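Local structure of HTH-type transcriptional repressor NemR (Escherichia coli, 4YZE) at residues 35-40 / 45-50; 60-65 / 107-112. The protein represses transcription of the nemRA-gloA operon by binding the NemR box, and takes part in the response to electrophiles and reactive chlorine species. The protein carries 5 engineered substitutions. One frame throughout, in Å; residues are numbered along the deposited sequence.

How the contacts relate
The same working rule, that helices are joined by a few well-placed side chains, appears here in two forms. Contact 1 (35-40 with 45-50) is peripheral, its centre about 25 Å from the centre of the chain; it lies between the two helices of the helix-turn-helix and is wholly apolar. Contact 2 (60-65 with 107-112) is near the middle of the chain, its centre about 7 Å from the chain's centre, where the long helix 54-79 meets the short helix 109-114, and adds a CH-pi contact and a water bridge to its apolar core. Both are mainly buried. They share no helix, but helix 54-79 follows helix 44-50; their centres are about 19 Å apart and their nearest atoms about 7 Å.

Contact 1 of 2, residues 35-40 / 45-50; sequences ELLKTA and GSFYHY
Leu37 and Phe47 carry this contact, and it is apolar throughout. Methyl CD2 of Leu37 lies 3.6 Å from CB of Phe47 and 3.9 Å from Phe47 CG, so it presses on the root of the aromatic side chain and approaches the ring obliquely. The two side chains cross at about a right angle. The Phe47 side chain leaves its backbone toward helix 33-40, and a CG anti to the backbone N (chi1 172°) puts the ring beside the leucine methyls; Leu37 reaches it through one branch. Leu36 is a looser second partner, its CD1 standing 4.5 Å from Phe47 CD1.

An aromatic contact lies within the second segment. The Phe47 ring turns its edge to Tyr48, with Phe47 CD2 3.9 Å above the plane of the Tyr48 ring and over its centre.

Between the two segments there is no polar bond; the backbone bonds run along each helix, as from Thr39 N to Glu35 O and from Tyr50 N to Ser46 O.

These helices form the predicted helix-turn-helix of a TetR-type DNA-binding domain, and the nearest CA atoms across them, those of Leu37 and Phe47, are 7.8 Å apart. Leu33, earlier on helix 33-40, also touches Phe47. Leu36 also touches Leu15 and Thr18 of helix 10-26, which joins the two-helix unit to the first helix of the domain.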
loop_
_atom_site.group_PDB
_atom_site.type_symbol
_atom_site.label_atom_id
_atom_site.label_comp_id
_atom_site.label_asym_id
_atom_site.label_seq_id
_atom_site.Cartn_x
_atom_site.Cartn_y
_atom_site.Cartn_z
ATOM N N GLU A 35 -18.271 19.062 9.508
ATOM C CA GLU A 35 -17.234 18.654 10.446
ATOM C C GLU A 35 -15.981 19.502 10.221
ATOM O O GLU A 35 -15.354 19.991 11.167
ATOM C CB GLU A 35 -16.925 17.166 10.287
ATOM C CG GLU A 35 -15.794 16.663 11.179
ATOM C CD GLU A 35 -15.544 15.174 11.012
ATOM O OE1 GLU A 35 -16.060 14.592 10.032
ATOM O OE2 GLU A 35 -14.837 14.587 11.865
ATOM N N LEU A 36 -15.634 19.686 8.954
ATOM C CA LEU A 36 -14.479 20.492 8.587
ATOM C C LEU A 36 -14.636 21.933 9.076
ATOM O O LEU A 36 -13.726 22.477 9.707
ATOM C CB LEU A 36 -14.280 20.454 7.074
ATOM C CG LEU A 36 -13.039 21.097 6.450
ATOM C CD1 LEU A 36 -13.268 22.556 6.107
ATOM C CD2 LEU A 36 -11.828 20.952 7.359
ATOM N N LEU A 37 -15.788 22.546 8.799
ATOM C CA LEU A 37 -15.967 23.957 9.122
ATOM C C LEU A 37 -16.033 24.195 10.627
ATOM O O LEU A 37 -15.528 25.200 11.125
ATOM C CB LEU A 37 -17.221 24.514 8.455
ATOM C CG LEU A 37 -17.367 24.385 6.946
ATOM C CD1 LEU A 37 -18.685 25.005 6.507
ATOM C CD2 LEU A 37 -16.205 25.036 6.226
ATOM N N LYS A 38 -16.664 23.277 11.350
ATOM C CA LYS A 38 -16.800 23.430 12.794
ATOM C C LYS A 38 -15.443 23.262 13.467
ATOM O O LYS A 38 -15.126 23.955 14.429
ATOM C CB LYS A 38 -17.813 22.429 13.357
ATOM N N THR A 39 -14.644 22.340 12.943
ATOM C CA THR A 39 -13.297 22.106 13.449
ATOM C C THR A 39 -12.365 23.287 13.132
ATOM O O THR A 39 -11.529 23.674 13.955
ATOM C CB THR A 39 -12.717 20.806 12.862
ATOM O OG1 THR A 39 -13.676 19.745 13.002
ATOM C CG2 THR A 39 -11.409 20.421 13.564
ATOM N N ALA A 40 -12.514 23.861 11.939
ATOM C CA ALA A 40 -11.686 24.998 11.546
ATOM C C ALA A 40 -12.216 26.317 12.102
ATOM O O ALA A 40 -11.529 27.343 12.036
ATOM C CB ALA A 40 -11.575 25.077 10.036
ATOM N N GLY A 45 -19.920 30.427 4.367
ATOM C CA GLY A 45 -19.786 31.361 3.262
ATOM C C GLY A 45 -18.333 31.663 2.937
ATOM O O GLY A 45 -17.982 31.884 1.774
ATOM N N SER A 46 -17.490 31.674 3.969
ATOM C CA SER A 46 -16.063 31.882 3.787
ATOM C C SER A 46 -15.433 30.717 3.043
ATOM O O SER A 46 -14.587 30.918 2.163
ATOM C CB SER A 46 -15.369 32.089 5.129
ATOM O OG SER A 46 -15.781 33.301 5.715
ATOM N N PHE A 47 -15.837 29.500 3.397
ATOM C CA PHE A 47 -15.332 28.321 2.712
ATOM C C PHE A 47 -15.635 28.428 1.225
ATOM O O PHE A 47 -14.757 28.240 0.376
ATOM C CB PHE A 47 -15.952 27.040 3.274
ATOM C CG PHE A 47 -15.608 25.806 2.477
ATOM C CD1 PHE A 47 -14.384 25.164 2.655
ATOM C CD2 PHE A 47 -16.496 25.298 1.531
ATOM C CE1 PHE A 47 -14.054 24.029 1.903
ATOM C CE2 PHE A 47 -16.180 24.173 0.778
ATOM C CZ PHE A 47 -14.953 23.534 0.964
ATOM N N TYR A 48 -16.887 28.742 0.921
ATOM C CA TYR A 48 -17.341 28.810 -0.455
ATOM C C TYR A 48 -16.764 30.018 -1.200
ATOM O O TYR A 48 -16.817 30.078 -2.427
ATOM C CB TYR A 48 -18.877 28.758 -0.510
ATOM C CG TYR A 48 -19.400 27.341 -0.414
ATOM C CD1 TYR A 48 -18.991 26.371 -1.333
ATOM C CD2 TYR A 48 -20.282 26.963 0.589
ATOM C CE1 TYR A 48 -19.450 25.068 -1.258
ATOM C CE2 TYR A 48 -20.757 25.659 0.669
ATOM C CZ TYR A 48 -20.332 24.715 -0.258
ATOM O OH TYR A 48 -20.779 23.413 -0.196
ATOM N N HIS A 49 -16.202 30.965 -0.449
ATOM C CA HIS A 49 -15.439 32.071 -1.031
ATOM C C HIS A 49 -14.060 31.601 -1.535
ATOM O O HIS A 49 -13.530 32.120 -2.519
ATOM C CB HIS A 49 -15.283 33.207 -0.010
ATOM C CG HIS A 49 -14.267 34.240 -0.397
ATOM N ND1 HIS A 49 -13.074 34.401 0.277
ATOM C CD2 HIS A 49 -14.263 35.160 -1.391
ATOM C CE1 HIS A 49 -12.380 35.375 -0.285
ATOM N NE2 HIS A 49 -13.079 35.853 -1.299
ATOM N N TYR A 50 -13.481 30.617 -0.855
ATOM C CA TYR A 50 -12.151 30.134 -1.216
ATOM C C TYR A 50 -12.206 28.944 -2.158
ATOM O O TYR A 50 -11.372 28.803 -3.049
ATOM C CB TYR A 50 -11.348 29.770 0.035
ATOM C CG TYR A 50 -11.020 30.961 0.896
ATOM C CD1 TYR A 50 -10.287 32.023 0.386
ATOM C CD2 TYR A 50 -11.438 31.027 2.215
ATOM C CE1 TYR A 50 -9.988 33.121 1.165
ATOM C CE2 TYR A 50 -11.137 32.120 3.003
ATOM C CZ TYR A 50 -10.415 33.163 2.470
ATOM O OH TYR A 50 -10.113 34.254 3.244
#

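Contact 2 of 2, residues 60-65 / 107-112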
loop_
_atom_site.group_PDB
_atom_site.type_symbol
_atom_site.label_atom_id
_atom_site.label_comp_id
_atom_site.label_asym_id
_atom_site.label_seq_id
_atom_site.Cartn_x
_atom_site.Cartn_y
_atom_site.Cartn_z
ATOM N N ALA A 60 -6.711 21.207 -3.779
ATOM C CA ALA A 60 -5.863 22.202 -3.140
ATOM C C ALA A 60 -5.151 21.616 -1.917
ATOM O O ALA A 60 -3.948 21.864 -1.711
ATOM C CB ALA A 60 -6.680 23.429 -2.756
ATOM N N MET A 61 -5.887 20.842 -1.117
ATOM C CA MET A 61 -5.313 20.174 0.048
ATOM C C MET A 61 -4.155 19.269 -0.359
ATOM O O MET A 61 -3.058 19.356 0.201
ATOM C CB MET A 61 -6.372 19.341 0.762
ATOM C CG MET A 61 -5.850 18.555 1.970
ATOM S SD MET A 61 -7.145 17.533 2.749
ATOM C CE MET A 61 -7.213 16.159 1.575
ATOM N N LEU A 62 -4.395 18.408 -1.342
ATOM C CA LEU A 62 -3.370 17.458 -1.756
ATOM C C LEU A 62 -2.177 18.205 -2.323
ATOM O O LEU A 62 -1.033 17.874 -2.002
ATOM C CB LEU A 62 -3.916 16.471 -2.786
ATOM C CG LEU A 62 -4.857 15.390 -2.262
ATOM C CD1 LEU A 62 -5.320 14.480 -3.392
ATOM C CD2 LEU A 62 -4.156 14.580 -1.214
ATOM N N GLU A 63 -2.442 19.208 -3.159
ATOM C CA GLU A 63 -1.364 19.955 -3.810
ATOM C C GLU A 63 -0.511 20.619 -2.750
ATOM O O GLU A 63 0.708 20.623 -2.851
ATOM C CB GLU A 63 -1.915 20.987 -4.804
ATOM C CG GLU A 63 -2.414 20.374 -6.108
ATOM C CD GLU A 63 -3.187 21.358 -6.970
ATOM O OE1 GLU A 63 -3.409 22.502 -6.519
ATOM O OE2 GLU A 63 -3.577 20.984 -8.099
ATOM N N ARG A 64 -1.157 21.150 -1.715
ATOM C CA ARG A 64 -0.437 21.737 -0.602
ATOM C C ARG A 64 0.418 20.665 0.060
ATOM O O ARG A 64 1.621 20.840 0.229
ATOM C CB ARG A 64 -1.407 22.359 0.415
ATOM C CG ARG A 64 -0.751 22.763 1.736
ATOM C CD ARG A 64 -1.676 23.646 2.578
ATOM N NE ARG A 64 -1.074 24.072 3.843
ATOM C CZ ARG A 64 -1.045 23.326 4.945
ATOM N NH1 ARG A 64 -1.567 22.103 4.939
ATOM N NH2 ARG A 64 -0.483 23.790 6.055
ATOM N N HIS A 65 -0.205 19.548 0.411
ATOM C CA HIS A 65 0.493 18.456 1.070
ATOM C C HIS A 65 1.701 17.942 0.271
ATOM O O HIS A 65 2.765 17.712 0.836
ATOM C CB HIS A 65 -0.471 17.303 1.314
ATOM C CG HIS A 65 0.204 16.031 1.707
ATOM N ND1 HIS A 65 0.495 15.720 3.017
ATOM C CD2 HIS A 65 0.642 14.986 0.967
ATOM C CE1 HIS A 65 1.085 14.538 3.067
ATOM N NE2 HIS A 65 1.182 14.071 1.837
ATOM N N GLY A 107 -0.518 8.372 10.763
ATOM C CA GLY A 107 -0.753 7.853 9.426
ATOM C C GLY A 107 -0.028 8.590 8.313
ATOM O O GLY A 107 0.655 9.588 8.543
ATOM N N CYS A 108 -0.170 8.085 7.096
ATOM C CA CYS A 108 0.382 8.753 5.925
ATOM C C CYS A 108 -0.744 9.033 4.931
ATOM O O CYS A 108 -1.559 8.151 4.648
ATOM C CB CYS A 108 1.477 7.886 5.305
ATOM S SG CYS A 108 2.166 8.493 3.771
ATOM N N LEU A 109 -0.800 10.260 4.411
ATOM C CA LEU A 109 -1.931 10.678 3.578
ATOM C C LEU A 109 -2.059 9.849 2.308
ATOM O O LEU A 109 -3.155 9.398 1.973
ATOM C CB LEU A 109 -1.864 12.169 3.237
ATOM C CG LEU A 109 -3.198 12.807 2.801
ATOM C CD1 LEU A 109 -4.228 12.754 3.922
ATOM C CD2 LEU A 109 -3.031 14.249 2.327
ATOM N N THR A 110 -0.948 9.644 1.603
ATOM C CA THR A 110 -1.000 8.857 0.376
ATOM C C THR A 110 -1.522 7.461 0.685
ATOM O O THR A 110 -2.466 6.978 0.042
ATOM C CB THR A 110 0.359 8.793 -0.352
ATOM O OG1 THR A 110 0.683 10.090 -0.871
ATOM C CG2 THR A 110 0.291 7.821 -1.514
ATOM N N VAL A 111 -0.948 6.852 1.720
ATOM C CA VAL A 111 -1.335 5.509 2.132
ATOM C C VAL A 111 -2.815 5.415 2.486
ATOM O O VAL A 111 -3.511 4.511 2.020
ATOM C CB VAL A 111 -0.493 5.014 3.310
ATOM C CG1 VAL A 111 -0.775 3.544 3.555
ATOM C CG2 VAL A 111 0.983 5.206 3.019
ATOM N N LYS A 112 -3.295 6.350 3.305
ATOM C CA LYS A 112 -4.695 6.367 3.683
ATOM C C LYS A 112 -5.604 6.606 2.488
ATOM O O LYS A 112 -6.665 5.987 2.367
ATOM C CB LYS A 112 -4.949 7.442 4.737
ATOM C CG LYS A 112 -6.361 7.432 5.298
ATOM C CD LYS A 112 -6.360 7.022 6.773
ATOM C CE LYS A 112 -7.712 7.271 7.442
ATOM N NZ LYS A 112 -8.563 6.063 7.451
HETATM O O HOH W 1 2.095 11.100 1.336
#
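Leu109 lays its methyl CD2 over one face of the His65 imidazole, 3.9 Å from the ring centroid and 14° off the ring normal, a CH-pi contact. CG of His65, at 3.7 Å, is the nearest ring atom to Leu109 CD2, while Leu109 CB sits 3.8 Å from His65 CE1 at the far side of the ring. The two side chains run alongside one another, pointing opposite ways. Leu109 has its CG anti to the backbone N (chi1 -160°), which directs CG at helix 54-79, and chi2 near 63° sets the CD2 branch over the ring. Leu109 CD2 also meets Leu62 CD2, at 3.7 Å.

A water extends the contact at the ring edge. It lies in the imidazole plane, 3.1 Å from His65 NE2, and is 2.8 Å from Thr110 OG1, which is also hydrogen-bonded to Tyr66 OH. Cys108, central to the response to reactive chlorine species, takes the N-cap position just before helix 109-114.

Glu20 OE1 of helix 10-26 is hydrogen-bonded to His65 ND1, so both imidazole nitrogens have partners and the ring's rotation is probably fixed. The carboxylate would be expected to favour a proton on ND1 and to polarise the ring that Leu109 covers.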